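Local coordinates for protein transcription factor tau subunit sfc1 (Schizosaccharomyces pombe, PDB 4BJI) that is a TFIIIC subunit, part of the tauA domain that binds boxA promoter sites of tRNA and similar genes in RNA polymerase III transcription, at residues R9-I13 with C25-L30; I145-I150 with L181-K185. All blocks are in the same frame, centred on the assembly; numbering follows the deposited sequence.

Overall arrangement
Contact 1 joins two loops and contact 2 a loop and a helix, both in the DNA-binding domain of sfc1 and at opposite sides of its centre. Contact 1 sets residues 9-13, just before the short strand 14-15, against residues 25-30, on the way to helix 35-50; it lies at the surface, its centre about 22 Å from the centre of the chain, within the helix-turn-helix family region. Contact 2 is buried, about 15 Å from that centre, and sets the loop 145-150 against helix 172-189. The centres of contact 1 and contact 2 are about 36 Å apart. The nearest atoms of contact 1 and contact 2 are about 23 Å apart. Along the chain, contact 1 closes before contact 2 opens.

Contact 1. Residues R9-I13 with C25-L30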
loop_
_atom_site.group_PDB
_atom_site.type_symbol
_atom_site.label_atom_id
_atom_site.label_comp_id
_atom_site.label_asym_id
_atom_site.label_seq_id
_atom_site.Cartn_x
_atom_site.Cartn_y
_atom_site.Cartn_z
ATOM N N ARG A 9 15.228 -0.620 18.896
ATOM C CA ARG A 9 15.315 -1.106 17.524
ATOM C C ARG A 9 14.336 -2.240 17.281
ATOM O O ARG A 9 14.212 -3.147 18.093
ATOM C CB ARG A 9 16.721 -1.619 17.233
ATOM C CG ARG A 9 17.781 -0.545 17.221
ATOM C CD ARG A 9 19.153 -1.137 16.956
ATOM N NE ARG A 9 20.190 -0.108 16.935
ATOM C CZ ARG A 9 20.788 0.379 18.018
ATOM N NH1 ARG A 9 20.457 -0.061 19.228
ATOM N NH2 ARG A 9 21.719 1.315 17.893
ATOM N N VAL A 10 13.646 -2.216 16.152
ATOM C CA VAL A 10 12.765 -3.327 15.836
ATOM C C VAL A 10 13.444 -4.342 14.890
ATOM O O VAL A 10 12.917 -5.448 14.696
ATOM C CB VAL A 10 11.412 -2.848 15.242
ATOM C CG1 VAL A 10 10.758 -1.808 16.166
ATOM C CG2 VAL A 10 11.598 -2.287 13.835
ATOM N N TRP A 11 14.586 -3.972 14.297
ATOM C CA TRP A 11 15.327 -4.884 13.424
ATOM C C TRP A 11 14.520 -5.259 12.156
ATOM O O TRP A 11 14.512 -6.393 11.689
ATOM C CB TRP A 11 15.782 -6.119 14.196
ATOM C CG TRP A 11 16.686 -5.727 15.336
ATOM C CD1 TRP A 11 16.419 -5.851 16.664
ATOM C CD2 TRP A 11 17.959 -5.091 15.232
ATOM N NE1 TRP A 11 17.468 -5.352 17.400
ATOM C CE2 TRP A 11 18.425 -4.878 16.540
ATOM C CE3 TRP A 11 18.755 -4.689 14.155
ATOM C CZ2 TRP A 11 19.658 -4.286 16.802
ATOM C CZ3 TRP A 11 19.979 -4.105 14.418
ATOM C CH2 TRP A 11 20.417 -3.906 15.729
ATOM N N ILE A 12 13.825 -4.272 11.603
ATOM C CA ILE A 12 13.187 -4.412 10.300
ATOM C C ILE A 12 14.259 -4.306 9.212
ATOM O O ILE A 12 15.175 -3.473 9.288
ATOM C CB ILE A 12 12.103 -3.337 10.112
ATOM C CG1 ILE A 12 11.299 -3.561 8.825
ATOM C CG2 ILE A 12 12.725 -1.935 10.124
ATOM C CD1 ILE A 12 10.371 -4.716 8.895
ATOM N N ILE A 13 14.190 -5.218 8.252
ATOM C CA ILE A 13 15.027 -5.160 7.059
ATOM C C ILE A 13 14.313 -4.371 5.994
ATOM O O ILE A 13 13.142 -4.649 5.713
ATOM C CB ILE A 13 15.314 -6.580 6.528
ATOM C CG1 ILE A 13 16.013 -7.412 7.608
ATOM C CG2 ILE A 13 16.142 -6.517 5.243
ATOM C CD1 ILE A 13 15.995 -8.881 7.332
ATOM N N CYS A 25 14.378 -14.391 5.445
ATOM C CA CYS A 25 14.251 -14.667 6.878
ATOM C C CYS A 25 14.508 -13.402 7.704
ATOM O O CYS A 25 15.018 -12.388 7.187
ATOM C CB CYS A 25 15.203 -15.789 7.296
ATOM S SG CYS A 25 16.911 -15.344 7.155
ATOM N N ARG A 26 14.173 -13.467 8.986
ATOM C CA ARG A 26 14.299 -12.316 9.869
ATOM C C ARG A 26 15.754 -11.919 10.173
ATOM O O ARG A 26 16.693 -12.712 10.013
ATOM C CB ARG A 26 13.528 -12.565 11.166
ATOM C CG ARG A 26 14.258 -13.455 12.151
ATOM C CD ARG A 26 13.314 -13.977 13.193
ATOM N NE ARG A 26 14.038 -14.445 14.372
ATOM C CZ ARG A 26 13.531 -15.295 15.256
ATOM N NH1 ARG A 26 12.319 -15.800 15.074
ATOM N NH2 ARG A 26 14.249 -15.657 16.309
ATOM N N HIS A 27 15.918 -10.693 10.633
ATOM C CA HIS A 27 17.208 -10.143 11.008
ATOM C C HIS A 27 17.880 -11.044 12.070
ATOM O O HIS A 27 17.230 -11.520 13.002
ATOM C CB HIS A 27 17.008 -8.716 11.505
ATOM C CG HIS A 27 18.264 -7.915 11.541
ATOM N ND1 HIS A 27 19.315 -8.228 12.378
ATOM C CD2 HIS A 27 18.627 -6.793 10.875
ATOM C CE1 HIS A 27 20.287 -7.351 12.199
ATOM N NE2 HIS A 27 19.894 -6.467 11.296
ATOM N N SER A 28 19.173 -11.310 11.891
ATOM C CA SER A 28 19.882 -12.257 12.752
ATOM C C SER A 28 19.920 -11.784 14.186
ATOM O O SER A 28 20.091 -12.580 15.122
ATOM C CB SER A 28 21.322 -12.434 12.261
ATOM O OG SER A 28 21.956 -11.176 12.130
ATOM N N LYS A 29 19.820 -10.476 14.364
ATOM C CA LYS A 29 19.847 -9.899 15.710
ATOM C C LYS A 29 18.567 -10.133 16.521
ATOM O O LYS A 29 18.581 -9.995 17.742
ATOM C CB LYS A 29 20.200 -8.404 15.654
ATOM C CG LYS A 29 21.699 -8.165 15.450
ATOM C CD LYS A 29 22.077 -6.689 15.412
ATOM C CE LYS A 29 23.592 -6.521 15.220
ATOM N NZ LYS A 29 24.022 -5.096 15.104
ATOM N N LEU A 30 17.465 -10.489 15.851
ATOM C CA LEU A 30 16.231 -10.793 16.568
ATOM C C LEU A 30 16.310 -12.103 17.362
ATOM O O LEU A 30 16.752 -13.137 16.845
ATOM C CB LEU A 30 15.058 -10.866 15.595
ATOM C CG LEU A 30 14.529 -9.511 15.164
ATOM C CD1 LEU A 30 13.543 -9.744 14.018
ATOM C CD2 LEU A 30 13.820 -8.790 16.270
HETATM O O HOH W 1 13.634 -8.843 10.516
#
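The loop leading into strand 14-15 meets a type I beta turn, His27 to Leu30, on the way to helix 35-50, with Trp11 packed against three of the turn's side chains. Lys29 lies over one face of the indole: its extended aliphatic chain puts CD 3.6 Å from the centroid of the six-membered ring, a CH-pi contact 27° off the normal. Arg9 CB lies over the opposite face, near the rim. His27 meets the same six-membered ring obliquely, the planes inclined at 46°, with Trp11 CE3 3.6 Å from NE2 and over the imidazole face. A chi1 of -163°, with CG opposite the backbone N, carries the His27 ring to Trp11, and ND1 accepts from Lys29 N at 3.0 Å; that donor lies in the ring plane, which favours this rotation. Leu30 slides past Trp11 in the opposite direction, its CG 3.7 Å from Trp11 CB. A water donates to Trp11 O and accepts from His27 N, each at 2.9 Å, bridging the two backbones. Ile13 CD1 lies 3.6 Å from Cys25 O. Around this surface patch, Ile13 pairs by backbone with Leu81 of strand 79-82, Val10 packs on helix 71-74, and Leu30 touches Tyr77.

Contact 2. Residues I145-I150 with L181-K185; sequences IVDPTI and LMREK
Lys185 and Asp147 approach from opposite directions and meet in a salt bridge, Lys185 NZ lying 2.8 Å from Asp147 OD2 on its syn lone pair. The lysine chain runs extended beyond CG and also crosses Thr149, whose OG1 accepts from NZ at 3.1 Å. That hydroxyl in turn donates to Asp147 OD1 at 2.8 Å, 35° out of the carboxylate plane, while Thr149 N reaches OD1 at 2.9 Å from the same face. With OG1 held between backbone N and carbonyl carbon (chi1 69°), the threonine serves both partners, and the three bonds to Asp147 fix how its carboxylate is turned. Replacing Asp147 with an alanine would probably leave the Lys185 ammonium without its counter-charge and Thr149 N without its side-chain acceptor. The rest is apolar. Ile145 CD1 and the selenium of selenomethionine Met182 meet tip to tip at 3.7 Å, the bend at chi3 (70°) turning the methyl so that it too lies against Ile145. Ile150 crosses Met182 obliquely, CD1 3.8 Å from CG, and slides past Leu181, which packs on helix 197-205. An Asx turn at Asp147 shapes the loop before helix 151-155, and the Lys185 salt bridge ties that loop to helix 172-189.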
loop_
_atom_site.group_PDB
_atom_site.type_symbol
_atom_site.label_atom_id
_atom_site.label_comp_id
_atom_site.label_asym_id
_atom_site.label_seq_id
_atom_site.Cartn_x
_atom_site.Cartn_y
_atom_site.Cartn_z
ATOM N N ILE A 145 -8.664 0.361 -3.249
ATOM C CA ILE A 145 -9.333 1.448 -3.964
ATOM C C ILE A 145 -10.685 0.927 -4.446
ATOM O O ILE A 145 -10.772 0.116 -5.391
ATOM C CB ILE A 145 -8.495 1.948 -5.145
ATOM C CG1 ILE A 145 -7.158 2.459 -4.665
ATOM C CG2 ILE A 145 -9.300 3.032 -5.895
ATOM C CD1 ILE A 145 -6.258 2.801 -5.803
ATOM N N VAL A 146 -11.752 1.369 -3.788
ATOM C CA VAL A 146 -13.090 0.898 -4.156
ATOM C C VAL A 146 -13.857 1.939 -4.972
ATOM O O VAL A 146 -14.919 1.650 -5.573
ATOM C CB VAL A 146 -13.951 0.503 -2.922
ATOM C CG1 VAL A 146 -13.254 -0.627 -2.148
ATOM C CG2 VAL A 146 -14.259 1.694 -2.025
ATOM N N ASP A 147 -13.354 3.169 -5.016
ATOM C CA ASP A 147 -13.988 4.252 -5.783
ATOM C C ASP A 147 -14.313 3.741 -7.184
ATOM O O ASP A 147 -13.396 3.323 -7.900
ATOM C CB ASP A 147 -13.024 5.422 -5.863
ATOM C CG ASP A 147 -13.577 6.635 -6.583
ATOM O OD1 ASP A 147 -14.372 6.453 -7.522
ATOM O OD2 ASP A 147 -13.188 7.757 -6.235
ATOM N N PRO A 148 -15.597 3.710 -7.581
ATOM C CA PRO A 148 -15.993 3.052 -8.825
ATOM C C PRO A 148 -15.603 3.811 -10.085
ATOM O O PRO A 148 -15.738 3.244 -11.198
ATOM C CB PRO A 148 -17.531 2.899 -8.655
ATOM C CG PRO A 148 -17.916 3.984 -7.762
ATOM C CD PRO A 148 -16.765 4.127 -6.780
ATOM N N THR A 149 -15.151 5.045 -9.944
ATOM C CA THR A 149 -14.648 5.797 -11.080
ATOM C C THR A 149 -13.149 5.582 -11.272
ATOM O O THR A 149 -12.628 5.789 -12.361
ATOM C CB THR A 149 -14.940 7.300 -10.940
ATOM O OG1 THR A 149 -14.153 7.877 -9.877
ATOM C CG2 THR A 149 -16.379 7.509 -10.686
ATOM N N ILE A 150 -12.431 5.166 -10.237
ATOM C CA ILE A 150 -10.978 4.977 -10.328
ATOM C C ILE A 150 -10.602 3.502 -10.473
ATOM O O ILE A 150 -9.709 3.130 -11.246
ATOM C CB ILE A 150 -10.277 5.588 -9.107
ATOM C CG1 ILE A 150 -10.600 7.092 -9.086
ATOM C CG2 ILE A 150 -8.791 5.315 -9.180
ATOM C CD1 ILE A 150 -10.011 7.904 -7.897
ATOM N N LEU A 181 -6.076 11.663 -10.412
ATOM C CA LEU A 181 -7.480 11.587 -9.990
ATOM C C LEU A 181 -7.585 11.466 -8.488
ATOM O O LEU A 181 -8.378 12.162 -7.848
ATOM C CB LEU A 181 -8.142 10.383 -10.607
ATOM C CG LEU A 181 -8.391 10.556 -12.083
ATOM C CD1 LEU A 181 -8.766 9.214 -12.651
ATOM C CD2 LEU A 181 -9.482 11.603 -12.264
HETATM N N MSE A 182 -6.814 10.552 -7.905
HETATM C CA MSE A 182 -6.812 10.354 -6.454
HETATM C C MSE A 182 -6.382 11.635 -5.730
HETATM O O MSE A 182 -6.990 12.031 -4.717
HETATM C CB MSE A 182 -5.901 9.180 -6.085
HETATM C CG MSE A 182 -6.450 7.846 -6.625
HETATM SE SE MSE A 182 -5.270 6.362 -6.343
HETATM C CE MSE A 182 -5.464 6.244 -4.447
ATOM N N ARG A 183 -5.319 12.276 -6.212
ATOM C CA ARG A 183 -4.803 13.476 -5.552
ATOM C C ARG A 183 -5.869 14.565 -5.550
ATOM O O ARG A 183 -6.127 15.206 -4.536
ATOM C CB ARG A 183 -3.552 13.973 -6.258
ATOM C CG ARG A 183 -2.916 15.156 -5.542
ATOM C CD ARG A 183 -1.775 15.680 -6.377
ATOM N NE ARG A 183 -2.318 16.178 -7.635
ATOM C CZ ARG A 183 -1.716 16.095 -8.818
ATOM N NH1 ARG A 183 -0.519 15.532 -8.936
ATOM N NH2 ARG A 183 -2.323 16.582 -9.891
ATOM N N GLU A 184 -6.505 14.765 -6.690
ATOM C CA GLU A 184 -7.549 15.793 -6.792
ATOM C C GLU A 184 -8.681 15.506 -5.821
ATOM O O GLU A 184 -9.148 16.404 -5.110
ATOM C CB GLU A 184 -8.115 15.848 -8.200
ATOM C CG GLU A 184 -9.087 17.020 -8.386
ATOM C CD GLU A 184 -8.369 18.366 -8.345
ATOM O OE1 GLU A 184 -7.214 18.463 -8.850
ATOM O OE2 GLU A 184 -8.913 19.298 -7.731
ATOM N N LYS A 185 -9.127 14.254 -5.750
ATOM C CA LYS A 185 -10.215 13.925 -4.820
ATOM C C LYS A 185 -9.745 14.160 -3.381
ATOM O O LYS A 185 -10.482 14.754 -2.562
ATOM C CB LYS A 185 -10.723 12.512 -5.053
ATOM C CG LYS A 185 -11.457 12.320 -6.360
ATOM C CD LYS A 185 -12.375 11.121 -6.332
ATOM C CE LYS A 185 -13.120 10.959 -7.654
ATOM N NZ LYS A 185 -14.168 9.980 -7.543
#